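Local structure of BH1974 protein (Bacillus halodurans, 3ON5) at residues Leu156-Ile161 and Phe168-Ser173; Val143-Lys148 and His194-Lys199; Gln88-Val93 and Leu118-Asp123. The protein probably takes part in handling or inserting the molybdenum cofactor during maturation of a xanthine dehydrogenase. One frame throughout, in Å; residues are numbered along the deposited sequence.

Contact 1 of 3, residues Leu156-Ile161 and Phe168-Ser173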
loop_
_atom_site.group_PDB
_atom_site.type_symbol
_atom_site.label_atom_id
_atom_site.label_comp_id
_atom_site.label_asym_id
_atom_site.label_seq_id
_atom_site.Cartn_x
_atom_site.Cartn_y
_atom_site.Cartn_z
ATOM N N LEU A 156 -13.559 19.260 -33.787
ATOM C CA LEU A 156 -13.205 19.770 -35.101
ATOM C C LEU A 156 -12.015 20.711 -34.999
ATOM O O LEU A 156 -11.037 20.562 -35.730
ATOM C CB LEU A 156 -14.399 20.494 -35.739
ATOM C CG LEU A 156 -15.631 19.676 -36.078
ATOM C CD1 LEU A 156 -16.794 20.575 -36.412
ATOM C CD2 LEU A 156 -15.360 18.691 -37.203
ATOM N N GLU A 157 -12.122 21.706 -34.106
ATOM C CA GLU A 157 -11.111 22.725 -33.843
ATOM C C GLU A 157 -11.036 23.092 -32.395
ATOM O O GLU A 157 -12.017 22.932 -31.674
ATOM C CB GLU A 157 -11.418 23.997 -34.614
ATOM C CG GLU A 157 -11.354 23.930 -36.109
ATOM C CD GLU A 157 -11.806 25.255 -36.664
ATOM O OE1 GLU A 157 -10.986 26.198 -36.655
ATOM O OE2 GLU A 157 -13.016 25.393 -36.957
ATOM N N TYR A 158 -9.905 23.668 -31.979
ATOM C CA TYR A 158 -9.734 24.151 -30.622
ATOM C C TYR A 158 -8.670 25.233 -30.629
ATOM O O TYR A 158 -7.736 25.178 -31.433
ATOM C CB TYR A 158 -9.418 23.026 -29.622
ATOM C CG TYR A 158 -8.098 22.300 -29.785
ATOM C CD1 TYR A 158 -6.924 22.817 -29.238
ATOM C CD2 TYR A 158 -8.050 21.017 -30.326
ATOM C CE1 TYR A 158 -5.724 22.115 -29.300
ATOM C CE2 TYR A 158 -6.858 20.298 -30.379
ATOM C CZ TYR A 158 -5.702 20.846 -29.851
ATOM O OH TYR A 158 -4.524 20.151 -29.882
ATOM N N ALA A 159 -8.841 26.233 -29.756
ATOM C CA ALA A 159 -7.938 27.368 -29.647
ATOM C C ALA A 159 -7.758 27.803 -28.192
ATOM O O ALA A 159 -8.620 27.563 -27.333
ATOM C CB ALA A 159 -8.472 28.533 -30.476
ATOM N N PHE A 160 -6.626 28.459 -27.939
ATOM C CA PHE A 160 -6.243 29.052 -26.665
ATOM C C PHE A 160 -6.004 30.526 -26.926
ATOM O O PHE A 160 -5.020 30.874 -27.574
ATOM C CB PHE A 160 -5.024 28.338 -26.071
ATOM C CG PHE A 160 -5.229 26.862 -25.841
ATOM C CD1 PHE A 160 -5.784 26.394 -24.650
ATOM C CD2 PHE A 160 -4.850 25.931 -26.808
ATOM C CE1 PHE A 160 -5.943 25.025 -24.427
ATOM C CE2 PHE A 160 -5.043 24.563 -26.598
ATOM C CZ PHE A 160 -5.590 24.119 -25.412
ATOM N N ILE A 161 -6.957 31.375 -26.508
ATOM C CA ILE A 161 -6.969 32.822 -26.743
ATOM C C ILE A 161 -6.329 33.596 -25.563
ATOM O O ILE A 161 -6.633 33.332 -24.397
ATOM C CB ILE A 161 -8.453 33.267 -26.966
ATOM C CG1 ILE A 161 -9.131 32.435 -28.097
ATOM C CG2 ILE A 161 -8.568 34.787 -27.212
ATOM C CD1 ILE A 161 -10.640 32.366 -28.052
ATOM N N PHE A 168 -3.544 30.479 -29.974
ATOM C CA PHE A 168 -2.775 29.308 -30.413
ATOM C C PHE A 168 -3.620 28.028 -30.296
ATOM O O PHE A 168 -4.715 28.073 -29.743
ATOM C CB PHE A 168 -1.467 29.167 -29.637
ATOM C CG PHE A 168 -1.538 28.979 -28.149
ATOM C CD1 PHE A 168 -1.531 30.075 -27.294
ATOM C CD2 PHE A 168 -1.479 27.707 -27.590
ATOM C CE1 PHE A 168 -1.520 29.900 -25.904
ATOM C CE2 PHE A 168 -1.494 27.535 -26.199
ATOM C CZ PHE A 168 -1.495 28.633 -25.367
ATOM N N GLY A 169 -3.137 26.925 -30.867
ATOM C CA GLY A 169 -3.853 25.654 -30.843
ATOM C C GLY A 169 -4.034 25.011 -32.204
ATOM O O GLY A 169 -3.139 25.100 -33.048
ATOM N N GLU A 170 -5.184 24.346 -32.426
ATOM C CA GLU A 170 -5.513 23.684 -33.692
ATOM C C GLU A 170 -6.798 24.309 -34.258
ATOM O O GLU A 170 -7.838 23.655 -34.389
ATOM C CB GLU A 170 -5.634 22.149 -33.524
ATOM C CG GLU A 170 -4.345 21.468 -33.091
ATOM C CD GLU A 170 -3.139 21.593 -33.996
ATOM O OE1 GLU A 170 -3.303 21.483 -35.232
ATOM O OE2 GLU A 170 -2.017 21.734 -33.458
ATOM N N TRP A 171 -6.705 25.612 -34.570
ATOM C CA TRP A 171 -7.807 26.412 -35.095
ATOM C C TRP A 171 -7.478 26.844 -36.512
ATOM O O TRP A 171 -6.566 27.647 -36.739
ATOM C CB TRP A 171 -8.081 27.616 -34.187
ATOM C CG TRP A 171 -9.421 28.253 -34.428
ATOM C CD1 TRP A 171 -9.707 29.279 -35.284
ATOM C CD2 TRP A 171 -10.663 27.880 -33.816
ATOM N NE1 TRP A 171 -11.048 29.586 -35.221
ATOM C CE2 TRP A 171 -11.662 28.738 -34.335
ATOM C CE3 TRP A 171 -11.026 26.932 -32.845
ATOM C CZ2 TRP A 171 -13.011 28.645 -33.947
ATOM C CZ3 TRP A 171 -12.359 26.835 -32.471
ATOM C CH2 TRP A 171 -13.334 27.685 -33.016
ATOM N N HIS A 172 -8.210 26.294 -37.473
ATOM C CA HIS A 172 -7.948 26.579 -38.871
ATOM C C HIS A 172 -8.911 27.618 -39.454
ATOM O O HIS A 172 -8.511 28.285 -40.407
ATOM C CB HIS A 172 -8.022 25.293 -39.706
ATOM C CG HIS A 172 -9.344 24.589 -39.650
ATOM N ND1 HIS A 172 -10.436 25.027 -40.396
ATOM C CD2 HIS A 172 -9.687 23.451 -39.006
ATOM C CE1 HIS A 172 -11.416 24.177 -40.131
ATOM N NE2 HIS A 172 -11.014 23.207 -39.305
ATOM N N SER A 173 -10.171 27.710 -38.986
ATOM C CA SER A 173 -11.089 28.689 -39.560
ATOM C C SER A 173 -10.637 30.098 -39.139
ATOM O O SER A 173 -9.458 30.327 -38.842
ATOM C CB SER A 173 -12.540 28.406 -39.167
ATOM O OG SER A 173 -12.818 28.679 -37.803
#

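Contact 2 of 3, residues Val143-Lys148 and His194-Lys199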
loop_
_atom_site.group_PDB
_atom_site.type_symbol
_atom_site.label_atom_id
_atom_site.label_comp_id
_atom_site.label_asym_id
_atom_site.label_seq_id
_atom_site.Cartn_x
_atom_site.Cartn_y
_atom_site.Cartn_z
ATOM N N VAL A 143 -5.906 32.220 -19.818
ATOM C CA VAL A 143 -6.023 31.735 -21.199
ATOM C C VAL A 143 -7.481 31.323 -21.474
ATOM O O VAL A 143 -8.048 30.541 -20.718
ATOM C CB VAL A 143 -5.034 30.558 -21.475
ATOM C CG1 VAL A 143 -5.175 30.023 -22.902
ATOM C CG2 VAL A 143 -3.588 30.953 -21.185
ATOM N N PHE A 144 -8.072 31.831 -22.554
ATOM C CA PHE A 144 -9.443 31.486 -22.909
ATOM C C PHE A 144 -9.435 30.333 -23.894
ATOM O O PHE A 144 -8.964 30.470 -25.022
ATOM C CB PHE A 144 -10.204 32.696 -23.484
ATOM C CG PHE A 144 -11.693 32.472 -23.597
ATOM C CD1 PHE A 144 -12.238 31.845 -24.713
ATOM C CD2 PHE A 144 -12.553 32.903 -22.602
ATOM C CE1 PHE A 144 -13.618 31.631 -24.812
ATOM C CE2 PHE A 144 -13.934 32.700 -22.709
ATOM C CZ PHE A 144 -14.457 32.072 -23.815
ATOM N N HIS A 145 -9.981 29.207 -23.479
ATOM C CA HIS A 145 -10.021 28.016 -24.311
ATOM C C HIS A 145 -11.400 27.817 -24.908
ATOM O O HIS A 145 -12.400 28.032 -24.230
ATOM C CB HIS A 145 -9.614 26.793 -23.481
ATOM C CG HIS A 145 -9.615 25.500 -24.238
ATOM N ND1 HIS A 145 -8.938 25.364 -25.434
ATOM C CD2 HIS A 145 -10.136 24.300 -23.895
ATOM C CE1 HIS A 145 -9.099 24.105 -25.796
ATOM N NE2 HIS A 145 -9.809 23.429 -24.900
ATOM N N VAL A 146 -11.444 27.389 -26.176
ATOM C CA VAL A 146 -12.682 27.113 -26.893
ATOM C C VAL A 146 -12.496 25.847 -27.745
ATOM O O VAL A 146 -11.457 25.672 -28.381
ATOM C CB VAL A 146 -13.159 28.326 -27.751
ATOM C CG1 VAL A 146 -12.118 28.768 -28.791
ATOM C CG2 VAL A 146 -14.517 28.058 -28.411
ATOM N N LYS A 147 -13.508 24.967 -27.744
ATOM C CA LYS A 147 -13.539 23.774 -28.590
ATOM C C LYS A 147 -14.748 23.834 -29.513
ATOM O O LYS A 147 -15.837 24.153 -29.055
ATOM C CB LYS A 147 -13.574 22.476 -27.767
ATOM C CG LYS A 147 -12.480 22.275 -26.734
ATOM C CD LYS A 147 -12.811 21.016 -25.954
ATOM C CE LYS A 147 -12.031 20.803 -24.682
ATOM N NZ LYS A 147 -10.587 20.579 -24.926
ATOM N N LYS A 148 -14.559 23.568 -30.805
ATOM C CA LYS A 148 -15.637 23.475 -31.800
ATOM C C LYS A 148 -15.878 21.991 -31.993
ATOM O O LYS A 148 -14.961 21.263 -32.387
ATOM C CB LYS A 148 -15.291 24.229 -33.102
ATOM C CG LYS A 148 -16.350 24.132 -34.196
ATOM C CD LYS A 148 -15.931 24.846 -35.484
ATOM N N HIS A 194 -13.866 27.399 -21.708
ATOM C CA HIS A 194 -13.291 27.279 -20.384
ATOM C C HIS A 194 -12.143 28.248 -20.235
ATOM O O HIS A 194 -11.306 28.348 -21.129
ATOM C CB HIS A 194 -12.823 25.838 -20.142
ATOM C CG HIS A 194 -12.218 25.634 -18.796
ATOM N ND1 HIS A 194 -12.993 25.275 -17.704
ATOM C CD2 HIS A 194 -10.935 25.772 -18.401
ATOM C CE1 HIS A 194 -12.156 25.198 -16.686
ATOM N NE2 HIS A 194 -10.905 25.484 -17.057
ATOM N N ILE A 195 -12.072 28.932 -19.096
ATOM C CA ILE A 195 -10.994 29.876 -18.839
ATOM C C ILE A 195 -10.007 29.250 -17.905
ATOM O O ILE A 195 -10.352 28.831 -16.795
ATOM C CB ILE A 195 -11.491 31.238 -18.291
ATOM C CG1 ILE A 195 -12.569 31.845 -19.224
ATOM C CG2 ILE A 195 -10.306 32.206 -18.070
ATOM C CD1 ILE A 195 -13.215 33.086 -18.756
ATOM N N TYR A 196 -8.763 29.205 -18.361
ATOM C CA TYR A 196 -7.655 28.728 -17.568
ATOM C C TYR A 196 -7.098 29.904 -16.847
ATOM O O TYR A 196 -6.595 30.808 -17.510
ATOM C CB TYR A 196 -6.611 28.033 -18.443
ATOM C CG TYR A 196 -7.050 26.697 -18.995
ATOM C CD1 TYR A 196 -6.891 25.521 -18.251
ATOM C CD2 TYR A 196 -7.544 26.586 -20.292
ATOM C CE1 TYR A 196 -7.237 24.275 -18.779
ATOM C CE2 TYR A 196 -7.901 25.346 -20.828
ATOM C CZ TYR A 196 -7.750 24.194 -20.066
ATOM O OH TYR A 196 -8.084 22.984 -20.622
ATOM N N SER A 197 -7.288 29.995 -15.522
ATOM C CA SER A 197 -6.724 31.173 -14.833
ATOM C C SER A 197 -5.645 30.788 -13.830
ATOM O O SER A 197 -5.625 29.645 -13.368
ATOM C CB SER A 197 -7.804 31.973 -14.117
ATOM O OG SER A 197 -8.493 32.843 -15.002
ATOM N N PRO A 198 -4.726 31.708 -13.449
ATOM C CA PRO A 198 -3.735 31.342 -12.418
ATOM C C PRO A 198 -4.396 31.273 -11.030
ATOM O O PRO A 198 -5.555 31.672 -10.848
ATOM C CB PRO A 198 -2.684 32.463 -12.509
ATOM C CG PRO A 198 -3.092 33.332 -13.678
ATOM C CD PRO A 198 -4.557 33.115 -13.866
ATOM N N LYS A 199 -3.670 30.744 -10.053
ATOM C CA LYS A 199 -4.173 30.618 -8.687
ATOM C C LYS A 199 -4.547 31.977 -8.048
ATOM O O LYS A 199 -3.885 32.991 -8.261
ATOM C CB LYS A 199 -3.119 29.933 -7.794
ATOM C CG LYS A 199 -3.014 28.447 -7.985
ATOM C CD LYS A 199 -2.028 27.872 -7.015
ATOM C CE LYS A 199 -2.019 26.367 -7.041
ATOM N NZ LYS A 199 -1.048 25.828 -6.053
#

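Contact 3 of 3, residues Gln88-Val93 and Leu118-Asp123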
loop_
_atom_site.group_PDB
_atom_site.type_symbol
_atom_site.label_atom_id
_atom_site.label_comp_id
_atom_site.label_asym_id
_atom_site.label_seq_id
_atom_site.Cartn_x
_atom_site.Cartn_y
_atom_site.Cartn_z
ATOM N N GLN A 88 -6.976 7.447 -31.484
ATOM C CA GLN A 88 -6.384 8.790 -31.498
ATOM C C GLN A 88 -7.461 9.752 -32.039
ATOM O O GLN A 88 -7.194 10.602 -32.883
ATOM C CB GLN A 88 -5.075 8.791 -32.303
ATOM C CG GLN A 88 -4.040 9.805 -31.842
ATOM C CD GLN A 88 -3.400 9.548 -30.494
ATOM O OE1 GLN A 88 -2.939 10.468 -29.826
ATOM N NE2 GLN A 88 -3.322 8.313 -30.062
ATOM N N LEU A 89 -8.708 9.563 -31.554
ATOM C CA LEU A 89 -9.892 10.308 -31.960
ATOM C C LEU A 89 -10.789 10.658 -30.755
ATOM O O LEU A 89 -11.262 9.749 -30.065
ATOM C CB LEU A 89 -10.685 9.467 -32.975
ATOM C CG LEU A 89 -12.013 10.034 -33.487
ATOM C CD1 LEU A 89 -11.801 11.234 -34.406
ATOM C CD2 LEU A 89 -12.777 8.984 -34.224
ATOM N N PRO A 90 -11.083 11.966 -30.537
ATOM C CA PRO A 90 -11.957 12.362 -29.429
ATOM C C PRO A 90 -13.356 11.791 -29.556
ATOM O O PRO A 90 -13.818 11.476 -30.654
ATOM C CB PRO A 90 -11.993 13.888 -29.534
ATOM C CG PRO A 90 -10.765 14.240 -30.243
ATOM C CD PRO A 90 -10.600 13.157 -31.254
ATOM N N ARG A 91 -14.046 11.705 -28.415
ATOM C CA ARG A 91 -15.371 11.113 -28.271
ATOM C C ARG A 91 -16.168 11.814 -27.180
ATOM O O ARG A 91 -15.586 12.240 -26.173
ATOM C CB ARG A 91 -15.155 9.628 -27.900
ATOM C CG ARG A 91 -16.389 8.785 -27.789
ATOM C CD ARG A 91 -16.088 7.398 -27.262
ATOM N NE ARG A 91 -15.236 6.610 -28.155
ATOM C CZ ARG A 91 -15.181 5.281 -28.153
ATOM N NH1 ARG A 91 -15.964 4.577 -27.342
ATOM N NH2 ARG A 91 -14.378 4.643 -28.995
ATOM N N THR A 92 -17.495 11.905 -27.360
ATOM C CA THR A 92 -18.406 12.405 -26.333
ATOM C C THR A 92 -19.218 11.219 -25.821
ATOM O O THR A 92 -19.820 10.479 -26.612
ATOM C CB THR A 92 -19.290 13.550 -26.814
ATOM O OG1 THR A 92 -18.467 14.600 -27.301
ATOM C CG2 THR A 92 -20.139 14.111 -25.688
ATOM N N VAL A 93 -19.170 10.994 -24.501
ATOM C CA VAL A 93 -19.903 9.896 -23.885
ATOM C C VAL A 93 -20.942 10.520 -22.977
ATOM O O VAL A 93 -20.618 11.424 -22.214
ATOM C CB VAL A 93 -18.986 8.881 -23.149
ATOM C CG1 VAL A 93 -19.771 7.634 -22.744
ATOM C CG2 VAL A 93 -17.802 8.474 -24.023
ATOM N N LEU A 118 -16.390 14.628 -22.564
ATOM C CA LEU A 118 -15.606 14.669 -23.799
ATOM C C LEU A 118 -14.191 14.143 -23.522
ATOM O O LEU A 118 -13.444 14.740 -22.732
ATOM C CB LEU A 118 -15.559 16.080 -24.416
ATOM C CG LEU A 118 -14.587 16.306 -25.608
ATOM C CD1 LEU A 118 -15.043 15.577 -26.871
ATOM C CD2 LEU A 118 -14.461 17.755 -25.914
ATOM N N LEU A 119 -13.832 13.031 -24.195
ATOM C CA LEU A 119 -12.532 12.371 -24.064
ATOM C C LEU A 119 -11.639 12.758 -25.243
ATOM O O LEU A 119 -12.029 12.549 -26.389
ATOM C CB LEU A 119 -12.718 10.839 -23.978
ATOM C CG LEU A 119 -13.488 10.313 -22.757
ATOM C CD1 LEU A 119 -14.136 9.013 -23.042
ATOM C CD2 LEU A 119 -12.605 10.161 -21.579
ATOM N N GLU A 120 -10.486 13.388 -24.958
ATOM C CA GLU A 120 -9.499 13.844 -25.948
ATOM C C GLU A 120 -8.150 13.213 -25.715
ATOM O O GLU A 120 -7.645 13.305 -24.593
ATOM C CB GLU A 120 -9.333 15.359 -25.910
ATOM C CG GLU A 120 -10.508 16.137 -26.456
ATOM C CD GLU A 120 -10.376 17.612 -26.149
ATOM O OE1 GLU A 120 -10.415 17.962 -24.946
ATOM O OE2 GLU A 120 -10.201 18.410 -27.101
ATOM N N PRO A 121 -7.511 12.591 -26.740
ATOM C CA PRO A 121 -6.168 12.040 -26.500
ATOM C C PRO A 121 -5.158 13.170 -26.398
ATOM O O PRO A 121 -5.131 14.044 -27.270
ATOM C CB PRO A 121 -5.921 11.134 -27.708
ATOM C CG PRO A 121 -6.871 11.591 -28.759
ATOM C CD PRO A 121 -7.951 12.410 -28.142
ATOM N N VAL A 122 -4.379 13.205 -25.302
ATOM C CA VAL A 122 -3.339 14.219 -25.147
ATOM C C VAL A 122 -2.193 13.800 -26.065
ATOM O O VAL A 122 -1.262 13.115 -25.635
ATOM C CB VAL A 122 -2.886 14.468 -23.688
ATOM C CG1 VAL A 122 -1.826 15.570 -23.622
ATOM C CG2 VAL A 122 -4.078 14.833 -22.811
ATOM N N ASP A 123 -2.328 14.146 -27.363
ATOM C CA ASP A 123 -1.354 13.856 -28.407
ATOM C C ASP A 123 -0.196 14.854 -28.298
ATOM O O ASP A 123 -0.273 15.783 -27.485
ATOM C CB ASP A 123 -2.017 13.875 -29.801
ATOM C CG ASP A 123 -2.749 15.133 -30.262
ATOM O OD1 ASP A 123 -2.532 16.206 -29.664
ATOM O OD2 ASP A 123 -3.487 15.053 -31.275
#

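Contact 1 of 3, residues Leu156-Ile161 and Phe168-Ser173
Glu157 lays its carboxylate over two rings of the 168-173 segment. Glu157 OE1 stands 3.3 Å above the plane of the Trp171 indole, displaced from the ring centre, while CD lies over one face of the His172 imidazole, carboxylate and ring stacked with their planes 19° apart. At the edge of the indole, in its plane, sits the backbone of Tyr158. Ala159 CB touches Trp171 CE3 at 3.8 Å, and Trp179 meets the indole edge-to-face. With CG beside the backbone N (chi1 -65°) and the chain extended beyond it, Glu157 carries OE1 to the backbone N of Ser173, 2.9 Å away, in a nearly straight bond that meets the oxygen from above the carboxylate plane. His172 N adds a weak bond to the same oxygen, and the two N-H groups hold the 172-173 backbone, beyond strand 167-168, on the Glu157 carboxylate.

On the sheet face that carries Tyr158, Phe160, Phe168 and Glu170, Phe160 CB rests over the centre of the Phe168 ring, 3.6 Å from the centroid. These ring planes differ by only 24°, but their displacement leaves little overlap. Glu170 CB packs over one face of the Tyr158 ring; its carboxylate turns away to bond His129. Paired backbone bonds join Tyr158 with Glu170 and Phe160 with Phe168, the ladder of an antiparallel beta hairpin at the margin of the central domain's four-stranded sheet.

Contact 2 of 3, residues Val143-Lys148 and His194-Lys199
His145 reaches across to strand 191-196 from its first side-chain carbon. His145 CB lies 3.3 Å from His194 O and 3.5 Å from Tyr196 CE2, close to the plane of the phenol ring and at its edge. His145 CG, anti to the backbone N (chi1 -180°), lies 3.8 Å from Tyr196 CE2 at the edge of the phenol; the two side chains run alongside each other and point the same way. The ring planes are inclined at 51°, an oblique pairing. Farther out, His145 CD2 passes 4.1 Å from Tyr196 OH. The two ring nitrogens diverge in their partners: His145 ND1 bonds Ala159 O on the next strand, and His145 NE2 accepts from Lys147 NZ, which lies in the imidazole plane at 3.0 Å; the same ammonium also forms a salt bridge with Glu120. With a bond at each nitrogen, rotation of the ring is fixed, and Phe160 stacks on it as well.

The backbones that carry them, 143-148 and 194-196, are adjacent antiparallel strands of the four-stranded sheet of the central domain, with 191-196 outermost within the chain. Val143 with Tyr196 and His145 with His194 are hydrogen-bonded pairs, each closed by two backbone N-H...O bonds; Phe144 with Ile195 is the non-hydrogen-bonded pair between them. Its side chains occupy the face away from His145: Ile195 CG1 comes to 3.5 Å from Phe144 CD2, meeting the ring obliquely, and CD1 continues along the same side of the phenyl. Helix 176-181 also covers Phe144, through Ile180. Within 194-199, His194 CD2 lies 3.7 Å above the centre of the Tyr196 ring, while His194 NE2 bonds Asp22 OD2 near the N terminus.

Contact 3 of 3, residues Gln88-Val93 and Leu118-Asp123
Arg91 and Leu119 pair through both of their backbone groups, Arg91 N to Leu119 O at 3.0 Å and Leu119 N to Arg91 O at 2.8 Å, joining strand 91-96, an outermost strand within the chain, to strand 113-121 in a five-stranded antiparallel sheet. Next along, Thr92 and Leu118 form the non-hydrogen-bonded pair. Leu118 CG is anti to the backbone N (chi1 171°), which brings CD1 to 3.6 Å from Thr92 OG1. On the opposite face of the sheet, Leu119 CD1 packs against Val93 CG2.

Before the strand, the Pro90 and Pro121 rings cross at about a right angle, Pro90 CG against Pro121 CD. Pro90 CB also comes near Glu120 CG. A second shell positions this layer: Thr92 OG1 bonds Gly153 O, the Glu120 carboxylate forms a salt bridge with Lys147, and Val84 of helix 73-87 packs on Pro121 and Arg91 while Val155 meets Pro90, Leu118 and Glu120. Asp123 is the N-cap of helix 124-139, its OD1 bonded to Leu126 N. Gln88, the first residue past helix 73-87, folds back (chi2 69°) and sets OE1 3.5 Å from Asp123 CB and 3.7 Å from Pro121 CB.

From the N terminus, contact 3 comes first: it closes the excursion between 88-93 and 118-123 and completes one edge of the five-stranded sheet. Helix 124-139 then leads to strand 143-149, where contact 2 opens. Before that contact closes at 194-199, the chain turns back through strand 155-161 and the 168-173 segment, so contact 1 is nested inside the loop closed by contact 2. Both belong to the four-stranded sheet, in which strands 143-149 and 155-161 are neighbours bonded by Ile161 N to Phe144 O. Contact 3 is in series with them, yet the salt bridge from Lys147 to Glu120 ties its sheet to that of contact 2. Beyond 199 the chain enters the parallel Rossmann sheet.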